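Local coordinates for N-terminal acetyltransferase-like protein (Chaetomium thermophilum, PDB 5NNP), which probably serves as the TPR-repeat auxiliary subunit of a NatA-type N-terminal acetyltransferase, an all-helical scaffold for a partner protein, at residues N161-E166 with A199-I204; E186-L191 with H217-L222; L191-T196 with Q536-V541. All coordinates share one frame; numbering follows the deposited sequence.

Overall arrangement
All three contacts hang on helix 185-200, which meets a different partner at its end, its start and its middle. Contact 1, at the C-terminal end, lies on the surface: one leucine packs there, and an arginine-glutamate salt bridge does the polar work. Contacts 2 and 3 are buried, share L191, and have centres about 9 Å apart. In contact 2 a serine and a water hold the backbone of the chain entering helix 221-234, whereas contact 3 is mostly apolar packing against helix 537-547, far along the sequence. R538 of contact 3 joins these two, bridging to E189 and D220 of contact 2. The centres of contacts 1 and 2 are about 18 Å apart.

Contact 1 of 3, residues N161-E166 with A199-I204; sequences NLEKAE and AERGDI
L162 and R201 bring the backbones to 6.6 Å, CA to CA, where the first turn of helix 162-175 passes the end of helix 185-200. Their side chains slide past each other in opposite directions, L162 CB lying 3.6 Å from R201 CG, while L162 CD2 rests on E200 CB. The polar end of E200 is engaged elsewhere, by R545 and H157. In this helical-repeat fold the contact joins the start of one helix to the end of another. N161 is the N-cap of helix 162-175, its OD1 accepting from K164 N at 3.2 Å; G202, at positive phi, closes helix 185-200 with a Schellman motif, and D203 then N-caps helix 204-214. With R201 CG anti to the carbonyl carbon (chi1 -60°) and the chain bent further out at chi3, the guanidinium lies against helix 162-175. One of its faces is covered by the CA and CG of E163. At its edge NH1 forms a salt bridge with E166 OE1 at 2.6 Å, the N-H...O angle bent to 142°, in the guanidinium plane but above that of the carboxylate; OE2 pairs with R206. E163 OE1 lies 4.2 Å from R201 NH2 but well out of the guanidinium plane, offering charge alone.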
loop_
_atom_site.group_PDB
_atom_site.type_symbol
_atom_site.label_atom_id
_atom_site.label_comp_id
_atom_site.label_asym_id
_atom_site.label_seq_id
_atom_site.Cartn_x
_atom_site.Cartn_y
_atom_site.Cartn_z
ATOM N N ASN A 161 -9.996 -23.144 5.223
ATOM C CA ASN A 161 -11.184 -23.988 5.264
ATOM C C ASN A 161 -12.398 -23.289 4.638
ATOM O O ASN A 161 -13.318 -22.846 5.339
ATOM C CB ASN A 161 -11.486 -24.391 6.712
ATOM C CG ASN A 161 -12.345 -25.630 6.810
ATOM O OD1 ASN A 161 -13.054 -25.984 5.870
ATOM N ND2 ASN A 161 -12.296 -26.294 7.964
ATOM N N LEU A 162 -12.401 -23.189 3.315
ATOM C CA LEU A 162 -13.470 -22.496 2.605
ATOM C C LEU A 162 -14.835 -23.177 2.787
ATOM O O LEU A 162 -15.831 -22.508 3.049
ATOM C CB LEU A 162 -13.112 -22.380 1.123
ATOM C CG LEU A 162 -12.283 -21.121 0.788
ATOM C CD1 LEU A 162 -11.069 -20.989 1.690
ATOM C CD2 LEU A 162 -11.854 -21.111 -0.677
ATOM N N GLU A 163 -14.879 -24.499 2.686
ATOM C CA GLU A 163 -16.126 -25.227 2.894
ATOM C C GLU A 163 -16.781 -24.900 4.242
ATOM O O GLU A 163 -17.997 -24.686 4.306
ATOM C CB GLU A 163 -15.906 -26.743 2.789
ATOM C CG GLU A 163 -17.202 -27.552 2.741
ATOM C CD GLU A 163 -16.966 -29.042 2.519
ATOM O OE1 GLU A 163 -15.792 -29.448 2.397
ATOM O OE2 GLU A 163 -17.951 -29.808 2.463
ATOM N N LYS A 164 -15.996 -24.856 5.315
ATOM C CA LYS A 164 -16.589 -24.562 6.615
ATOM C C LYS A 164 -16.992 -23.083 6.714
ATOM O O LYS A 164 -17.986 -22.744 7.347
ATOM C CB LYS A 164 -15.639 -24.944 7.754
ATOM C CG LYS A 164 -16.349 -25.504 8.987
ATOM C CD LYS A 164 -17.035 -26.826 8.670
ATOM C CE LYS A 164 -17.661 -27.465 9.905
ATOM N NZ LYS A 164 -18.635 -26.549 10.551
ATOM N N ALA A 165 -16.234 -22.196 6.082
ATOM C CA ALA A 165 -16.602 -20.791 6.132
ATOM C C ALA A 165 -17.931 -20.556 5.409
ATOM O O ALA A 165 -18.766 -19.762 5.855
ATOM C CB ALA A 165 -15.503 -19.924 5.532
ATOM N N GLU A 166 -18.128 -21.235 4.289
ATOM C CA GLU A 166 -19.387 -21.100 3.583
ATOM C C GLU A 166 -20.544 -21.659 4.426
ATOM O O GLU A 166 -21.627 -21.080 4.497
ATOM C CB GLU A 166 -19.333 -21.794 2.232
ATOM C CG GLU A 166 -20.568 -21.493 1.419
ATOM C CD GLU A 166 -20.681 -22.311 0.169
ATOM O OE1 GLU A 166 -19.641 -22.824 -0.316
ATOM O OE2 GLU A 166 -21.822 -22.433 -0.324
ATOM N N ALA A 199 -16.637 -18.822 -5.309
ATOM C CA ALA A 199 -15.784 -18.770 -6.483
ATOM C C ALA A 199 -14.370 -19.217 -6.120
ATOM O O ALA A 199 -13.750 -19.990 -6.847
ATOM C CB ALA A 199 -15.783 -17.373 -7.086
ATOM N N GLU A 200 -13.870 -18.753 -4.980
ATOM C CA GLU A 200 -12.553 -19.197 -4.534
ATOM C C GLU A 200 -12.505 -20.727 -4.361
ATOM O O GLU A 200 -11.449 -21.330 -4.522
ATOM C CB GLU A 200 -12.147 -18.499 -3.233
ATOM C CG GLU A 200 -11.781 -17.039 -3.418
ATOM C CD GLU A 200 -11.065 -16.451 -2.219
ATOM O OE1 GLU A 200 -10.911 -15.202 -2.181
ATOM O OE2 GLU A 200 -10.663 -17.238 -1.327
ATOM N N ARG A 201 -13.643 -21.352 -4.059
ATOM C CA ARG A 201 -13.681 -22.806 -4.014
ATOM C C ARG A 201 -13.592 -23.362 -5.433
ATOM O O ARG A 201 -13.358 -24.553 -5.613
ATOM C CB ARG A 201 -14.937 -23.320 -3.301
ATOM C CG ARG A 201 -15.017 -22.840 -1.863
ATOM C CD ARG A 201 -16.212 -23.412 -1.140
ATOM N NE ARG A 201 -16.168 -24.866 -1.134
ATOM C CZ ARG A 201 -17.183 -25.642 -0.779
ATOM N NH1 ARG A 201 -18.339 -25.095 -0.411
ATOM N NH2 ARG A 201 -17.043 -26.959 -0.809
ATOM N N GLY A 202 -13.760 -22.498 -6.436
ATOM C CA GLY A 202 -13.518 -22.881 -7.821
ATOM C C GLY A 202 -14.771 -23.290 -8.559
ATOM O O GLY A 202 -14.709 -23.822 -9.663
ATOM N N ASP A 203 -15.917 -23.035 -7.936
ATOM C CA ASP A 203 -17.212 -23.397 -8.495
ATOM C C ASP A 203 -17.851 -22.203 -9.203
ATOM O O ASP A 203 -18.804 -21.611 -8.702
ATOM C CB ASP A 203 -18.127 -23.899 -7.389
ATOM C CG ASP A 203 -19.133 -24.914 -7.879
ATOM O OD1 ASP A 203 -19.497 -25.802 -7.079
ATOM O OD2 ASP A 203 -19.561 -24.821 -9.052
ATOM N N ILE A 204 -17.315 -21.845 -10.364
ATOM C CA ILE A 204 -17.763 -20.649 -11.057
ATOM C C ILE A 204 -19.214 -20.792 -11.507
ATOM O O ILE A 204 -19.977 -19.834 -11.519
ATOM C CB ILE A 204 -16.865 -20.336 -12.267
ATOM C CG1 ILE A 204 -15.417 -20.150 -11.805
ATOM C CG2 ILE A 204 -17.358 -19.096 -12.983
ATOM C CD1 ILE A 204 -15.264 -19.132 -10.708
#

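Contact 2 of 3, residues E186-L191 with H217-L222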
loop_
_atom_site.group_PDB
_atom_site.type_symbol
_atom_site.label_atom_id
_atom_site.label_comp_id
_atom_site.label_asym_id
_atom_site.label_seq_id
_atom_site.Cartn_x
_atom_site.Cartn_y
_atom_site.Cartn_z
ATOM N N GLU A 186 -25.202 -4.640 5.896
ATOM C CA GLU A 186 -24.519 -5.783 6.489
ATOM C C GLU A 186 -24.906 -7.084 5.770
ATOM O O GLU A 186 -24.047 -7.886 5.390
ATOM C CB GLU A 186 -24.841 -5.884 7.982
ATOM C CG GLU A 186 -24.080 -6.980 8.719
ATOM C CD GLU A 186 -24.566 -7.161 10.145
ATOM O OE1 GLU A 186 -25.795 -7.275 10.350
ATOM O OE2 GLU A 186 -23.727 -7.181 11.070
ATOM N N HIS A 187 -26.203 -7.280 5.570
ATOM C CA HIS A 187 -26.679 -8.462 4.867
ATOM C C HIS A 187 -26.192 -8.476 3.421
ATOM O O HIS A 187 -25.759 -9.512 2.926
ATOM C CB HIS A 187 -28.201 -8.547 4.922
ATOM C CG HIS A 187 -28.754 -9.782 4.292
ATOM N ND1 HIS A 187 -28.552 -11.040 4.820
ATOM C CD2 HIS A 187 -29.494 -9.957 3.173
ATOM C CE1 HIS A 187 -29.144 -11.934 4.051
ATOM N NE2 HIS A 187 -29.723 -11.304 3.043
ATOM N N SER A 188 -26.238 -7.325 2.757
ATOM C CA SER A 188 -25.747 -7.204 1.378
ATOM C C SER A 188 -24.274 -7.602 1.236
ATOM O O SER A 188 -23.912 -8.402 0.368
ATOM C CB SER A 188 -25.939 -5.779 0.872
ATOM O OG SER A 188 -25.318 -5.607 -0.388
ATOM N N GLU A 189 -23.436 -7.032 2.092
ATOM C CA GLU A 189 -22.025 -7.376 2.154
ATOM C C GLU A 189 -21.784 -8.838 2.506
ATOM O O GLU A 189 -20.853 -9.453 1.985
ATOM C CB GLU A 189 -21.316 -6.473 3.166
ATOM C CG GLU A 189 -21.095 -5.063 2.636
ATOM C CD GLU A 189 -20.271 -5.043 1.354
ATOM O OE1 GLU A 189 -19.171 -5.633 1.339
ATOM O OE2 GLU A 189 -20.731 -4.445 0.359
ATOM N N ALA A 190 -22.629 -9.393 3.379
ATOM C CA ALA A 190 -22.495 -10.789 3.761
ATOM C C ALA A 190 -22.785 -11.713 2.584
ATOM O O ALA A 190 -22.146 -12.750 2.447
ATOM C CB ALA A 190 -23.403 -11.121 4.927
ATOM N N LEU A 191 -23.750 -11.342 1.743
ATOM C CA LEU A 191 -24.054 -12.121 0.543
ATOM C C LEU A 191 -22.876 -12.106 -0.443
ATOM O O LEU A 191 -22.494 -13.147 -0.983
ATOM C CB LEU A 191 -25.311 -11.594 -0.131
ATOM C CG LEU A 191 -26.637 -11.855 0.591
ATOM C CD1 LEU A 191 -27.721 -10.946 0.059
ATOM C CD2 LEU A 191 -27.067 -13.316 0.477
ATOM N N HIS A 217 -29.642 -7.724 -6.036
ATOM C CA HIS A 217 -29.920 -6.364 -5.618
ATOM C C HIS A 217 -28.959 -5.833 -4.561
ATOM O O HIS A 217 -29.292 -4.884 -3.865
ATOM C CB HIS A 217 -31.354 -6.276 -5.085
ATOM C CG HIS A 217 -32.384 -6.798 -6.035
ATOM N ND1 HIS A 217 -32.761 -6.120 -7.174
ATOM C CD2 HIS A 217 -33.120 -7.935 -6.014
ATOM C CE1 HIS A 217 -33.682 -6.816 -7.817
ATOM N NE2 HIS A 217 -33.917 -7.922 -7.133
ATOM N N CYS A 218 -27.780 -6.437 -4.421
ATOM C CA CYS A 218 -26.794 -5.933 -3.463
ATOM C C CYS A 218 -26.422 -4.481 -3.767
ATOM O O CYS A 218 -26.510 -4.036 -4.906
ATOM C CB CYS A 218 -25.544 -6.810 -3.460
ATOM S SG CYS A 218 -25.855 -8.498 -2.878
ATOM N N LEU A 219 -26.023 -3.746 -2.733
ATOM C CA LEU A 219 -25.803 -2.306 -2.835
ATOM C C LEU A 219 -24.480 -1.967 -3.521
ATOM O O LEU A 219 -24.349 -0.931 -4.165
ATOM C CB LEU A 219 -25.862 -1.673 -1.444
ATOM C CG LEU A 219 -27.214 -1.901 -0.748
ATOM C CD1 LEU A 219 -27.240 -1.336 0.655
ATOM C CD2 LEU A 219 -28.334 -1.326 -1.551
ATOM N N ASP A 220 -23.498 -2.847 -3.380
ATOM C CA ASP A 220 -22.228 -2.669 -4.052
ATOM C C ASP A 220 -22.399 -3.008 -5.534
ATOM O O ASP A 220 -22.136 -4.134 -5.955
ATOM C CB ASP A 220 -21.157 -3.545 -3.390
ATOM C CG ASP A 220 -19.752 -3.248 -3.900
ATOM O OD1 ASP A 220 -19.622 -2.559 -4.932
ATOM O OD2 ASP A 220 -18.776 -3.716 -3.276
ATOM N N ARG A 221 -22.837 -2.030 -6.319
ATOM C CA ARG A 221 -23.252 -2.279 -7.700
ATOM C C ARG A 221 -22.102 -2.713 -8.618
ATOM O O ARG A 221 -22.259 -3.624 -9.438
ATOM C CB ARG A 221 -23.934 -1.034 -8.278
ATOM C CG ARG A 221 -25.332 -0.737 -7.703
ATOM C CD ARG A 221 -26.276 -1.935 -7.741
ATOM N NE ARG A 221 -26.443 -2.523 -9.071
ATOM C CZ ARG A 221 -26.839 -3.780 -9.285
ATOM N NH1 ARG A 221 -27.104 -4.585 -8.251
ATOM N NH2 ARG A 221 -26.959 -4.241 -10.531
ATOM N N LEU A 222 -20.947 -2.070 -8.477
ATOM C CA LEU A 222 -19.774 -2.418 -9.276
ATOM C C LEU A 222 -19.315 -3.866 -9.054
ATOM O O LEU A 222 -18.881 -4.553 -9.987
ATOM C CB LEU A 222 -18.625 -1.460 -8.966
ATOM C CG LEU A 222 -17.302 -1.766 -9.666
ATOM C CD1 LEU A 222 -17.413 -1.500 -11.160
ATOM C CD2 LEU A 222 -16.150 -0.973 -9.055
HETATM O O HOH W 1 -23.216 -4.512 -0.815
#
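A helix side chain here takes hold of a loop's backbone: OG of S188 accepts the N-H of L219 at 3.1 Å with an N-H...O angle of 162°. The serine oxygen reaches it by standing anti to its own backbone N (chi1 173°), and it also lies against C218 CB. The backbones are close here, the CA atoms of S188 and C218 being 5.1 Å apart. C218 SG also touches L191 CB at 4.2 Å, one turn further along the helix, an apolar touch within an otherwise polar contact. A water accepts from D220 N at 3.1 Å and donates to E189 OE2 at 2.7 Å; its approach to S188 OG is too short to be trusted. This is the join at which the chain swings into helix 221-234, part of a stack of helices in the auxiliary-subunit family: D220 sits at the centre of an inverse gamma turn and N-caps that helix. Two carboxylates come near each other at a slant, E189 OE2 and D220 OD2 4.2 Å apart with planes 29° from parallel. R538 of helix 537-547 forms salt bridges with both residues, probably offsetting their like charge. L219 O, meanwhile, hydrogen-bonds to a polar side chain of another protein chain.

Contact 3 of 3, residues L191-T196 with Q536-V541; sequences LLYKNT and QIRAYV
R538 runs from helix 537-547 across Y193, T196 and L192 of helix 185-200. From CB the chain sets off with CG anti to the carbonyl carbon (chi1 -69°), and CG lies at the edge of the Y193 ring, 4.0 Å from Y193 CA. CD then meets the methyl CG2 of T196 at 3.7 Å. There chi3 (-57°) bends the chain, turning NE over L192 CB at 3.6 Å and setting the guanidinium against the leucine, whose CD1 sits over one face, offset toward the rim on the NH2 side. At the tip, R538 NH2 forms salt bridges to D220 OD2 at 2.7 Å and to E189 OE1, while NH1 holds a glycerol, probably from the crystallisation liquor. A leucine in its place would probably leave the neighbouring carboxylates of E189 and D220 without their shared positive mate and the L192 methyl without its flat cover.

The same helix pair packs a second time beside the arginine. I537 CG2 stands squarely over the Y193 ring, 3.5 Å from its centroid, a CH-pi contact on the face. V541 CG2 touches Y193 CE1 from an oblique direction. T196 also turns inward on its own helix, OG1 giving its proton to Y193 O at 2.7 Å.

The two helix segments lie 9.8 Å apart at closest approach, their directions 48° apart, a buried junction between two helices of the NatA auxiliary-subunit family region that lie some 340 residues apart. Helix 146-159 joins the packing: I537 touches T150 and I154, and the Y193 hydroxyl hydrogen-bonds to H157. L192 continues onto A223 and V224 of helix 221-234, and Y193 also rests on L169 of helix 162-175.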
loop_
_atom_site.group_PDB
_atom_site.type_symbol
_atom_site.label_atom_id
_atom_site.label_comp_id
_atom_site.label_asym_id
_atom_site.label_seq_id
_atom_site.Cartn_x
_atom_site.Cartn_y
_atom_site.Cartn_z
ATOM N N LEU A 191 -23.750 -11.342 1.743
ATOM C CA LEU A 191 -24.054 -12.121 0.543
ATOM C C LEU A 191 -22.876 -12.106 -0.443
ATOM O O LEU A 191 -22.494 -13.147 -0.983
ATOM C CB LEU A 191 -25.311 -11.594 -0.131
ATOM C CG LEU A 191 -26.637 -11.855 0.591
ATOM C CD1 LEU A 191 -27.721 -10.946 0.059
ATOM C CD2 LEU A 191 -27.067 -13.316 0.477
ATOM N N LEU A 192 -22.272 -10.940 -0.659
ATOM C CA LEU A 192 -21.179 -10.881 -1.608
ATOM C C LEU A 192 -19.952 -11.641 -1.093
ATOM O O LEU A 192 -19.260 -12.319 -1.855
ATOM C CB LEU A 192 -20.823 -9.433 -1.916
ATOM C CG LEU A 192 -21.870 -8.605 -2.673
ATOM C CD1 LEU A 192 -21.385 -7.161 -2.831
ATOM C CD2 LEU A 192 -22.218 -9.206 -4.043
ATOM N N TYR A 193 -19.688 -11.537 0.200
ATOM C CA TYR A 193 -18.558 -12.252 0.792
ATOM C C TYR A 193 -18.678 -13.763 0.566
ATOM O O TYR A 193 -17.728 -14.405 0.087
ATOM C CB TYR A 193 -18.439 -11.927 2.285
ATOM C CG TYR A 193 -17.322 -12.661 3.003
ATOM C CD1 TYR A 193 -16.021 -12.627 2.529
ATOM C CD2 TYR A 193 -17.572 -13.374 4.175
ATOM C CE1 TYR A 193 -14.993 -13.303 3.190
ATOM C CE2 TYR A 193 -16.557 -14.043 4.847
ATOM C CZ TYR A 193 -15.271 -14.007 4.351
ATOM O OH TYR A 193 -14.271 -14.679 5.022
ATOM N N LYS A 194 -19.848 -14.322 0.883
ATOM C CA LYS A 194 -20.149 -15.730 0.594
ATOM C C LYS A 194 -19.973 -16.039 -0.893
ATOM O O LYS A 194 -19.414 -17.081 -1.251
ATOM C CB LYS A 194 -21.572 -16.095 1.037
ATOM C CG LYS A 194 -22.034 -17.528 0.611
ATOM C CD LYS A 194 -23.517 -17.804 0.954
ATOM C CE LYS A 194 -23.954 -19.189 0.572
ATOM N NZ LYS A 194 -25.428 -19.434 0.794
ATOM N N ASN A 195 -20.450 -15.145 -1.761
ATOM C CA ASN A 195 -20.275 -15.348 -3.197
ATOM C C ASN A 195 -18.793 -15.462 -3.569
ATOM O O ASN A 195 -18.414 -16.368 -4.307
ATOM C CB ASN A 195 -20.934 -14.231 -4.018
ATOM C CG ASN A 195 -20.984 -14.560 -5.523
ATOM O OD1 ASN A 195 -20.069 -14.210 -6.276
ATOM N ND2 ASN A 195 -22.052 -15.258 -5.956
ATOM N N THR A 196 -17.949 -14.563 -3.059
ATOM C CA THR A 196 -16.534 -14.657 -3.395
ATOM C C THR A 196 -15.972 -15.980 -2.878
ATOM O O THR A 196 -15.085 -16.563 -3.493
ATOM C CB THR A 196 -15.707 -13.481 -2.839
ATOM O OG1 THR A 196 -15.728 -13.488 -1.406
ATOM C CG2 THR A 196 -16.234 -12.162 -3.353
ATOM N N GLN A 536 -18.102 -4.660 6.225
ATOM C CA GLN A 536 -17.458 -4.615 4.920
ATOM C C GLN A 536 -16.355 -5.661 4.804
ATOM O O GLN A 536 -15.173 -5.342 4.835
ATOM C CB GLN A 536 -16.884 -3.228 4.675
ATOM C CG GLN A 536 -17.927 -2.123 4.682
ATOM C CD GLN A 536 -18.664 -1.961 3.350
ATOM O OE1 GLN A 536 -18.511 -2.759 2.421
ATOM N NE2 GLN A 536 -19.454 -0.903 3.252
ATOM N N ILE A 537 -16.759 -6.909 4.628
ATOM C CA ILE A 537 -15.891 -8.035 4.870
ATOM C C ILE A 537 -14.857 -8.317 3.784
ATOM O O ILE A 537 -13.722 -8.656 4.093
ATOM C CB ILE A 537 -16.734 -9.299 5.097
ATOM C CG1 ILE A 537 -17.859 -8.979 6.091
ATOM C CG2 ILE A 537 -15.854 -10.422 5.587
ATOM C CD1 ILE A 537 -17.363 -8.479 7.430
ATOM N N ARG A 538 -15.250 -8.222 2.523
ATOM C CA ARG A 538 -14.295 -8.412 1.440
ATOM C C ARG A 538 -13.101 -7.433 1.545
ATOM O O ARG A 538 -11.957 -7.825 1.307
ATOM C CB ARG A 538 -15.002 -8.281 0.086
ATOM C CG ARG A 538 -15.958 -9.430 -0.217
ATOM C CD ARG A 538 -16.876 -9.098 -1.378
ATOM N NE ARG A 538 -17.634 -7.883 -1.107
ATOM C CZ ARG A 538 -17.783 -6.889 -1.972
ATOM N NH1 ARG A 538 -17.244 -6.986 -3.172
ATOM N NH2 ARG A 538 -18.485 -5.811 -1.642
ATOM N N ALA A 539 -13.348 -6.186 1.940
ATOM C CA ALA A 539 -12.249 -5.235 2.059
ATOM C C ALA A 539 -11.307 -5.685 3.157
ATOM O O ALA A 539 -10.080 -5.623 2.998
ATOM C CB ALA A 539 -12.754 -3.801 2.325
ATOM N N TYR A 540 -11.883 -6.138 4.269
ATOM C CA TYR A 540 -11.073 -6.642 5.367
ATOM C C TYR A 540 -10.135 -7.774 4.901
ATOM O O TYR A 540 -8.936 -7.764 5.207
ATOM C CB TYR A 540 -11.945 -7.137 6.522
ATOM C CG TYR A 540 -11.136 -7.837 7.586
ATOM C CD1 TYR A 540 -10.466 -7.114 8.561
ATOM C CD2 TYR A 540 -11.016 -9.224 7.599
ATOM C CE1 TYR A 540 -9.719 -7.750 9.526
ATOM C CE2 TYR A 540 -10.269 -9.867 8.552
ATOM C CZ TYR A 540 -9.614 -9.129 9.519
ATOM O OH TYR A 540 -8.851 -9.774 10.479
ATOM N N VAL A 541 -10.680 -8.737 4.161
ATOM C CA VAL A 541 -9.885 -9.863 3.715
ATOM C C VAL A 541 -8.859 -9.403 2.684
ATOM O O VAL A 541 -7.784 -9.979 2.601
ATOM C CB VAL A 541 -10.745 -11.002 3.121
ATOM C CG1 VAL A 541 -9.838 -12.056 2.496
ATOM C CG2 VAL A 541 -11.608 -11.639 4.187
#